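Long-range contact in Cys-Gly metallodipeptidase DUG1 (Saccharomyces cerevisiae, PDB 4G1P), which hydrolyses the dipeptide Cys-Gly as a metal-dependent dipeptidase and is the catalytic component of the complex that degrades glutathione: residues A[261-273]-A[347-361]. Residues are numbered along the deposited sequence; the frame is centred on the assembly and turned at random.
Sequences KILIDGIDEMVAP and IRTVPDMDSEKLTSL. With CYS (cysteine), chain E.
Met270 lies across Lys357 and meets Leu361 tip to tip, CE to CD1 at 3.6 Å. A bend at chi3 (-64°) turns this methyl to the leucine. The Met270 sulfur accepts a weak hydrogen bond from Asp354 N, at the N-cap of helix 355-371. The other methyl of Leu361, CD2, packs on Asp265 O and Gly266 CA. Ile267 continues the apolar layer, its CD1 3.5 Å from Leu358 CD1 and its CG2 against Met353 CE. Two backbone bonds close the other end. Asp352 N, the nitrogen of the cis peptide bond that follows Pro351, gives to Met270 O (2.9 Å) in the carbonyl plane. Ala272 N gives to Pro351 O (2.9 Å). Arg348 turns from this packing to the bound cysteine, where NH1 donates a nearly straight bond (2.9 Å, 168°) to its O. NH2 makes a hydrogen bond with OG of Ser234 of the second subunit. With a leucine here, the cysteine carbonyl would probably lose a charged donor, and Ser234 of the second subunit a hydrogen-bond partner. The contact is thus mainly apolar, pinned by backbone bonds, and joins segment 261-273 to helix 355-371 and to strand 340-349, which carries a substrate-pocket arginine.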
ATOM      1  N   LYS A 261      19.162  13.617  -9.532  1.00 27.17           N
ATOM      2  CA  LYS A 261      19.245  13.869 -10.962  1.00 27.12           C
ATOM      3  C   LYS A 261      18.153  13.131 -11.728  1.00 27.54           C
ATOM      4  O   LYS A 261      18.106  11.906 -11.740  1.00 25.55           O
ATOM      5  CB  LYS A 261      20.627  13.514 -11.525  1.00 32.16           C
ATOM      6  CG  LYS A 261      20.863  14.106 -12.922  1.00 31.95           C
ATOM      7  CD  LYS A 261      21.723  13.223 -13.824  1.00 41.68           C
ATOM      8  CE  LYS A 261      23.206  13.528 -13.686  1.00 50.85           C
ATOM      9  NZ  LYS A 261      24.007  12.791 -14.710  1.00 53.34           N
ATOM     10  N   ILE A 262      17.263  13.883 -12.359  1.00 27.87           N
ATOM     11  CA  ILE A 262      16.245  13.276 -13.195  1.00 25.26           C
ATOM     12  C   ILE A 262      16.920  12.682 -14.430  1.00 29.98           C
ATOM     13  O   ILE A 262      17.805  13.299 -15.012  1.00 33.53           O
ATOM     14  CB  ILE A 262      15.175  14.298 -13.571  1.00 25.25           C
ATOM     15  CG1 ILE A 262      14.594  14.913 -12.296  1.00 25.41           C
ATOM     16  CG2 ILE A 262      14.082  13.662 -14.413  1.00 23.71           C
ATOM     17  CD1 ILE A 262      13.468  15.886 -12.539  1.00 23.60           C
ATOM     18  N   LEU A 263      16.517  11.473 -14.813  1.00 28.59           N
ATOM     19  CA  LEU A 263      17.216  10.734 -15.852  1.00 23.93           C
ATOM     20  C   LEU A 263      16.424  10.660 -17.130  1.00 23.08           C
ATOM     21  O   LEU A 263      16.767   9.912 -18.034  1.00 27.06           O
ATOM     22  CB  LEU A 263      17.540   9.327 -15.372  1.00 22.74           C
ATOM     23  CG  LEU A 263      18.355   9.355 -14.091  1.00 25.81           C
ATOM     24  CD1 LEU A 263      18.638   7.969 -13.601  1.00 23.02           C
ATOM     25  CD2 LEU A 263      19.642  10.112 -14.314  1.00 29.55           C
ATOM     26  N   ILE A 264      15.366  11.439 -17.216  1.00 22.96           N
ATOM     27  CA  ILE A 264      14.542  11.408 -18.405  1.00 24.39           C
ATOM     28  C   ILE A 264      15.110  12.356 -19.446  1.00 30.64           C
ATOM     29  O   ILE A 264      15.298  13.533 -19.171  1.00 37.78           O
ATOM     30  CB  ILE A 264      13.113  11.794 -18.063  1.00 24.23           C
ATOM     31  CG1 ILE A 264      12.483  10.694 -17.203  1.00 22.43           C
ATOM     32  CG2 ILE A 264      12.317  12.043 -19.322  1.00 25.42           C
ATOM     33  CD1 ILE A 264      11.137  11.057 -16.640  1.00 22.25           C
ATOM     34  N   ASP A 265      15.403  11.845 -20.636  1.00 33.67           N
ATOM     35  CA  ASP A 265      15.928  12.687 -21.709  1.00 33.71           C
ATOM     36  C   ASP A 265      14.965  13.803 -22.076  1.00 32.11           C
ATOM     37  O   ASP A 265      13.756  13.598 -22.172  1.00 27.98           O
ATOM     38  CB  ASP A 265      16.217  11.864 -22.976  1.00 34.20           C
ATOM     39  CG  ASP A 265      17.532  11.118 -22.904  1.00 43.26           C
ATOM     40  OD1 ASP A 265      18.392  11.515 -22.084  1.00 45.25           O
ATOM     41  OD2 ASP A 265      17.705  10.136 -23.671  1.00 49.50           O
ATOM     42  N   GLY A 266      15.511  14.989 -22.300  1.00 36.37           N
ATOM     43  CA  GLY A 266      14.725  16.067 -22.864  1.00 33.28           C
ATOM     44  C   GLY A 266      14.351  17.150 -21.886  1.00 34.91           C
ATOM     45  O   GLY A 266      14.002  18.243 -22.309  1.00 42.59           O
ATOM     46  N   ILE A 267      14.441  16.868 -20.590  1.00 32.95           N
ATOM     47  CA  ILE A 267      13.930  17.810 -19.601  1.00 39.09           C
ATOM     48  C   ILE A 267      14.856  19.001 -19.383  1.00 41.67           C
ATOM     49  O   ILE A 267      14.413  20.162 -19.409  1.00 36.44           O
ATOM     50  CB  ILE A 267      13.630  17.137 -18.260  1.00 34.87           C
ATOM     51  CG1 ILE A 267      12.652  15.985 -18.462  1.00 33.08           C
ATOM     52  CG2 ILE A 267      13.023  18.145 -17.289  1.00 30.51           C
ATOM     53  CD1 ILE A 267      12.101  15.442 -17.170  1.00 30.58           C
ATOM     54  N   ASP A 268      16.133  18.693 -19.177  1.00 39.63           N
ATOM     55  CA  ASP A 268      17.184  19.681 -18.952  1.00 38.42           C
ATOM     56  C   ASP A 268      17.197  20.771 -20.017  1.00 40.37           C
ATOM     57  O   ASP A 268      17.443  21.941 -19.728  1.00 42.01           O
ATOM     58  CB  ASP A 268      18.531  18.981 -18.956  1.00 40.58           C
ATOM     59  CG  ASP A 268      19.572  19.730 -18.180  1.00 53.09           C
ATOM     60  OD1 ASP A 268      20.083  20.746 -18.701  1.00 59.69           O
ATOM     61  OD2 ASP A 268      19.883  19.298 -17.048  1.00 55.32           O
ATOM     62  N   GLU A 269      16.924  20.369 -21.251  1.00 40.12           N
ATOM     63  CA  GLU A 269      16.885  21.289 -22.383  1.00 42.16           C
ATOM     64  C   GLU A 269      15.804  22.352 -22.191  1.00 39.39           C
ATOM     65  O   GLU A 269      15.962  23.488 -22.618  1.00 44.41           O
ATOM     66  CB  GLU A 269      16.659  20.516 -23.700  1.00 46.41           C
ATOM     67  CG  GLU A 269      17.816  19.562 -24.127  1.00 49.58           C
ATOM     68  CD  GLU A 269      17.953  18.307 -23.248  1.00 47.59           C
ATOM     69  OE1 GLU A 269      17.082  18.079 -22.386  1.00 50.14           O
ATOM     70  OE2 GLU A 269      18.934  17.549 -23.407  1.00 46.54           O
ATOM     71  N   MET A 270      14.713  21.979 -21.534  1.00 37.69           N
ATOM     72  CA  MET A 270      13.593  22.886 -21.333  1.00 34.03           C
ATOM     73  C   MET A 270      13.765  23.786 -20.130  1.00 32.41           C
ATOM     74  O   MET A 270      12.979  24.707 -19.939  1.00 31.16           O
ATOM     75  CB  MET A 270      12.307  22.098 -21.135  1.00 37.06           C
ATOM     76  CG  MET A 270      11.686  21.580 -22.392  1.00 37.65           C
ATOM     77  SD  MET A 270      10.120  20.820 -21.990  1.00 44.28           S
ATOM     78  CE  MET A 270      10.685  19.471 -20.960  1.00 36.13           C
ATOM     79  N   VAL A 271      14.768  23.497 -19.308  1.00 33.09           N
ATOM     80  CA  VAL A 271      15.003  24.259 -18.087  1.00 30.13           C
ATOM     81  C   VAL A 271      15.650  25.615 -18.368  1.00 36.45           C
ATOM     82  O   VAL A 271      16.783  25.688 -18.843  1.00 37.17           O
ATOM     83  CB  VAL A 271      15.882  23.478 -17.115  1.00 30.23           C
ATOM     84  CG1 VAL A 271      16.285  24.355 -15.929  1.00 31.35           C
ATOM     85  CG2 VAL A 271      15.149  22.241 -16.639  1.00 32.63           C
ATOM     86  N   ALA A 272      14.924  26.688 -18.071  1.00 35.91           N
ATOM     87  CA  ALA A 272      15.426  28.040 -18.302  1.00 33.09           C
ATOM     88  C   ALA A 272      16.764  28.257 -17.597  1.00 32.14           C
ATOM     89  O   ALA A 272      16.969  27.792 -16.478  1.00 35.06           O
ATOM     90  CB  ALA A 272      14.402  29.075 -17.852  1.00 28.77           C
ATOM     91  N   PRO A 273      17.694  28.947 -18.268  1.00 33.84           N
ATOM     92  CA  PRO A 273      19.032  29.165 -17.702  1.00 30.63           C
ATOM     93  C   PRO A 273      19.043  30.193 -16.574  1.00 32.31           C
ATOM     94  O   PRO A 273      18.169  31.063 -16.481  1.00 30.61           O
ATOM     95  CB  PRO A 273      19.829  29.685 -18.893  1.00 30.59           C
ATOM     96  CG  PRO A 273      18.799  30.300 -19.784  1.00 30.37           C
ATOM     97  CD  PRO A 273      17.583  29.454 -19.645  1.00 26.60           C
ATOM     98  N   ILE A 347       6.673  15.087 -11.078  1.00 19.79           N
ATOM     99  CA  ILE A 347       7.747  16.002 -11.409  1.00 19.79           C
ATOM    100  C   ILE A 347       7.340  17.435 -11.078  1.00 23.57           C
ATOM    101  O   ILE A 347       6.262  17.903 -11.465  1.00 21.79           O
ATOM    102  CB  ILE A 347       8.140  15.895 -12.887  1.00 23.83           C
ATOM    103  CG1 ILE A 347       8.567  14.449 -13.222  1.00 25.09           C
ATOM    104  CG2 ILE A 347       9.251  16.874 -13.197  1.00 20.22           C
ATOM    105  CD1 ILE A 347       8.864  14.190 -14.702  1.00 15.18           C
ATOM    106  N   ARG A 348       8.193  18.119 -10.328  1.00 22.82           N
ATOM    107  CA  ARG A 348       7.997  19.537 -10.065  1.00 22.90           C
ATOM    108  C   ARG A 348       8.541  20.334 -11.236  1.00 22.69           C
ATOM    109  O   ARG A 348       9.725  20.268 -11.544  1.00 23.95           O
ATOM    110  CB  ARG A 348       8.688  19.942  -8.766  1.00 24.79           C
ATOM    111  CG  ARG A 348       8.092  19.281  -7.516  1.00 21.15           C
ATOM    112  CD  ARG A 348       6.705  19.804  -7.183  1.00 18.42           C
ATOM    113  NE  ARG A 348       6.076  18.992  -6.150  1.00 22.08           N
ATOM    114  CZ  ARG A 348       4.912  19.265  -5.559  1.00 25.70           C
ATOM    115  NH1 ARG A 348       4.231  20.372  -5.856  1.00 19.25           N
ATOM    116  NH2 ARG A 348       4.440  18.428  -4.638  1.00 23.55           N
ATOM    117  N   THR A 349       7.673  21.073 -11.910  1.00 24.12           N
ATOM    118  CA  THR A 349       8.103  21.796 -13.097  1.00 27.24           C
ATOM    119  C   THR A 349       8.554  23.228 -12.805  1.00 27.21           C
ATOM    120  O   THR A 349       8.091  23.869 -11.867  1.00 23.95           O
ATOM    121  CB  THR A 349       7.011  21.807 -14.160  1.00 25.93           C
ATOM    122  OG1 THR A 349       5.918  22.593 -13.695  1.00 27.78           O
ATOM    123  CG2 THR A 349       6.517  20.390 -14.421  1.00 26.79           C
ATOM    124  N   VAL A 350       9.480  23.708 -13.622  1.00 30.57           N
ATOM    125  CA  VAL A 350      10.005  25.054 -13.515  1.00 27.75           C
ATOM    126  C   VAL A 350       9.967  25.660 -14.901  1.00 33.63           C
ATOM    127  O   VAL A 350       9.720  24.951 -15.878  1.00 35.70           O
ATOM    128  CB  VAL A 350      11.453  25.022 -13.047  1.00 27.42           C
ATOM    129  CG1 VAL A 350      11.553  24.389 -11.658  1.00 29.45           C
ATOM    130  CG2 VAL A 350      12.302  24.274 -14.055  1.00 28.00           C
ATOM    131  N   PRO A 351      10.197  26.978 -15.012  1.00 38.02           N
ATOM    132  CA  PRO A 351      10.374  27.483 -16.377  1.00 34.38           C
ATOM    133  C   PRO A 351      11.686  26.946 -16.977  1.00 31.80           C
ATOM    134  O   PRO A 351      12.678  26.796 -16.261  1.00 30.15           O
ATOM    135  CB  PRO A 351      10.432  28.995 -16.177  1.00 34.96           C
ATOM    136  CG  PRO A 351      10.880  29.170 -14.756  1.00 31.95           C
ATOM    137  CD  PRO A 351      10.238  28.062 -14.012  1.00 33.10           C
ATOM    138  N   ASP A 352      11.683  26.639 -18.268  1.00 29.00           N
ATOM    139  CA  ASP A 352      10.506  26.818 -19.106  1.00 33.31           C
ATOM    140  C   ASP A 352       9.952  25.477 -19.564  1.00 36.43           C
ATOM    141  O   ASP A 352       9.848  25.238 -20.761  1.00 40.75           O
ATOM    142  CB  ASP A 352      10.859  27.649 -20.346  1.00 35.29           C
ATOM    143  CG  ASP A 352      11.790  28.818 -20.031  1.00 36.48           C
ATOM    144  OD1 ASP A 352      11.473  29.625 -19.128  1.00 33.95           O
ATOM    145  OD2 ASP A 352      12.852  28.919 -20.686  1.00 34.83           O
ATOM    146  N   MET A 353       9.590  24.604 -18.626  1.00 36.00           N
ATOM    147  CA  MET A 353       9.106  23.268 -18.983  1.00 35.68           C
ATOM    148  C   MET A 353       7.663  23.282 -19.497  1.00 35.80           C
ATOM    149  O   MET A 353       6.770  23.785 -18.824  1.00 44.56           O
ATOM    150  CB  MET A 353       9.237  22.327 -17.784  1.00 30.23           C
ATOM    151  CG  MET A 353      10.666  22.111 -17.357  1.00 28.24           C
ATOM    152  SD  MET A 353      10.834  21.347 -15.737  1.00 33.25           S
ATOM    153  CE  MET A 353      10.023  19.771 -16.036  1.00 28.76           C
ATOM    154  N   ASP A 354       7.437  22.748 -20.694  1.00 30.57           N
ATOM    155  CA  ASP A 354       6.079  22.627 -21.224  1.00 31.06           C
ATOM    156  C   ASP A 354       5.428  21.338 -20.719  1.00 34.02           C
ATOM    157  O   ASP A 354       6.038  20.268 -20.781  1.00 34.08           O
ATOM    158  CB  ASP A 354       6.088  22.654 -22.759  1.00 28.37           C
ATOM    159  CG  ASP A 354       4.698  22.450 -23.362  1.00 37.93           C
ATOM    160  OD1 ASP A 354       3.731  23.107 -22.920  1.00 38.28           O
ATOM    161  OD2 ASP A 354       4.564  21.613 -24.279  1.00 43.19           O
ATOM    162  N   SER A 355       4.196  21.445 -20.228  1.00 29.97           N
ATOM    163  CA  SER A 355       3.488  20.307 -19.649  1.00 31.69           C
ATOM    164  C   SER A 355       3.418  19.150 -20.641  1.00 36.36           C
ATOM    165  O   SER A 355       3.919  18.049 -20.366  1.00 32.83           O
ATOM    166  CB  SER A 355       2.080  20.717 -19.207  1.00 33.79           C
ATOM    167  OG  SER A 355       1.417  19.666 -18.515  1.00 38.13           O
ATOM    168  N   GLU A 356       2.807  19.431 -21.791  1.00 36.29           N
ATOM    169  CA  GLU A 356       2.686  18.489 -22.902  1.00 33.10           C
ATOM    170  C   GLU A 356       3.987  17.765 -23.238  1.00 37.22           C
ATOM    171  O   GLU A 356       4.059  16.536 -23.176  1.00 37.12           O
ATOM    172  CB  GLU A 356       2.220  19.233 -24.144  1.00 39.87           C
ATOM    173  CG  GLU A 356       1.078  18.576 -24.878  1.00 49.26           C
ATOM    174  CD  GLU A 356      -0.261  18.939 -24.284  1.00 58.23           C
ATOM    175  OE1 GLU A 356      -0.265  19.584 -23.212  1.00 55.47           O
ATOM    176  OE2 GLU A 356      -1.304  18.592 -24.889  1.00 59.96           O
ATOM    177  N   LYS A 357       5.014  18.529 -23.603  1.00 37.99           N
ATOM    178  CA  LYS A 357       6.299  17.936 -23.963  1.00 39.86           C
ATOM    179  C   LYS A 357       6.874  17.060 -22.845  1.00 35.66           C
ATOM    180  O   LYS A 357       7.447  16.001 -23.102  1.00 36.68           O
ATOM    181  CB  LYS A 357       7.317  19.005 -24.384  1.00 35.28           C
ATOM    182  CG  LYS A 357       8.603  18.402 -24.975  1.00 42.78           C
ATOM    183  CD  LYS A 357       9.555  19.467 -25.536  1.00 53.26           C
ATOM    184  CE  LYS A 357      10.874  18.861 -26.056  1.00 53.95           C
ATOM    185  NZ  LYS A 357      12.030  18.994 -25.095  1.00 46.26           N
ATOM    186  N   LEU A 358       6.716  17.509 -21.607  1.00 35.06           N
ATOM    187  CA  LEU A 358       7.244  16.782 -20.470  1.00 32.12           C
ATOM    188  C   LEU A 358       6.582  15.417 -20.404  1.00 35.09           C
ATOM    189  O   LEU A 358       7.243  14.398 -20.203  1.00 33.19           O
ATOM    190  CB  LEU A 358       6.987  17.548 -19.179  1.00 28.50           C
ATOM    191  CG  LEU A 358       7.403  16.790 -17.924  1.00 21.02           C
ATOM    192  CD1 LEU A 358       8.847  16.436 -17.989  1.00 21.88           C
ATOM    193  CD2 LEU A 358       7.138  17.602 -16.707  1.00 24.48           C
ATOM    194  N   THR A 359       5.270  15.410 -20.589  1.00 30.14           N
ATOM    195  CA  THR A 359       4.504  14.181 -20.577  1.00 28.23           C
ATOM    196  C   THR A 359       4.933  13.225 -21.689  1.00 34.16           C
ATOM    197  O   THR A 359       5.044  12.011 -21.475  1.00 33.77           O
ATOM    198  CB  THR A 359       3.016  14.490 -20.681  1.00 30.22           C
ATOM    199  OG1 THR A 359       2.585  15.049 -19.440  1.00 30.38           O
ATOM    200  CG2 THR A 359       2.206  13.235 -20.979  1.00 23.12           C
ATOM    201  N   SER A 360       5.183  13.770 -22.874  1.00 32.58           N
ATOM    202  CA  SER A 360       5.677  12.954 -23.962  1.00 29.67           C
ATOM    203  C   SER A 360       7.023  12.378 -23.591  1.00 33.01           C
ATOM    204  O   SER A 360       7.272  11.186 -23.792  1.00 36.25           O
ATOM    205  CB  SER A 360       5.801  13.765 -25.241  1.00 34.09           C
ATOM    206  OG  SER A 360       4.519  14.079 -25.746  1.00 44.96           O
ATOM    207  N   LEU A 361       7.891  13.216 -23.040  1.00 30.97           N
ATOM    208  CA  LEU A 361       9.232  12.757 -22.713  1.00 34.08           C
ATOM    209  C   LEU A 361       9.156  11.639 -21.691  1.00 34.02           C
ATOM    210  O   LEU A 361       9.917  10.679 -21.759  1.00 32.97           O
ATOM    211  CB  LEU A 361      10.079  13.899 -22.174  1.00 30.79           C
ATOM    212  CG  LEU A 361      10.443  14.964 -23.204  1.00 41.83           C
ATOM    213  CD1 LEU A 361      11.002  16.215 -22.501  1.00 38.85           C
ATOM    214  CD2 LEU A 361      11.429  14.409 -24.243  1.00 33.60           C
TER
HETATM  215  N   CYS E 504      -0.488  19.615  -2.995  1.00 36.02           N
HETATM  216  CA  CYS E 504       0.111  18.994  -4.159  1.00 32.93           C
HETATM  217  C   CYS E 504       1.566  19.455  -4.275  1.00 23.46           C
HETATM  218  O   CYS E 504       1.850  20.652  -4.305  1.00 23.01           O
HETATM  219  CB  CYS E 504      -0.696  19.311  -5.420  1.00 31.10           C
HETATM  220  SG  CYS E 504      -0.080  18.550  -6.891  1.00 49.16           S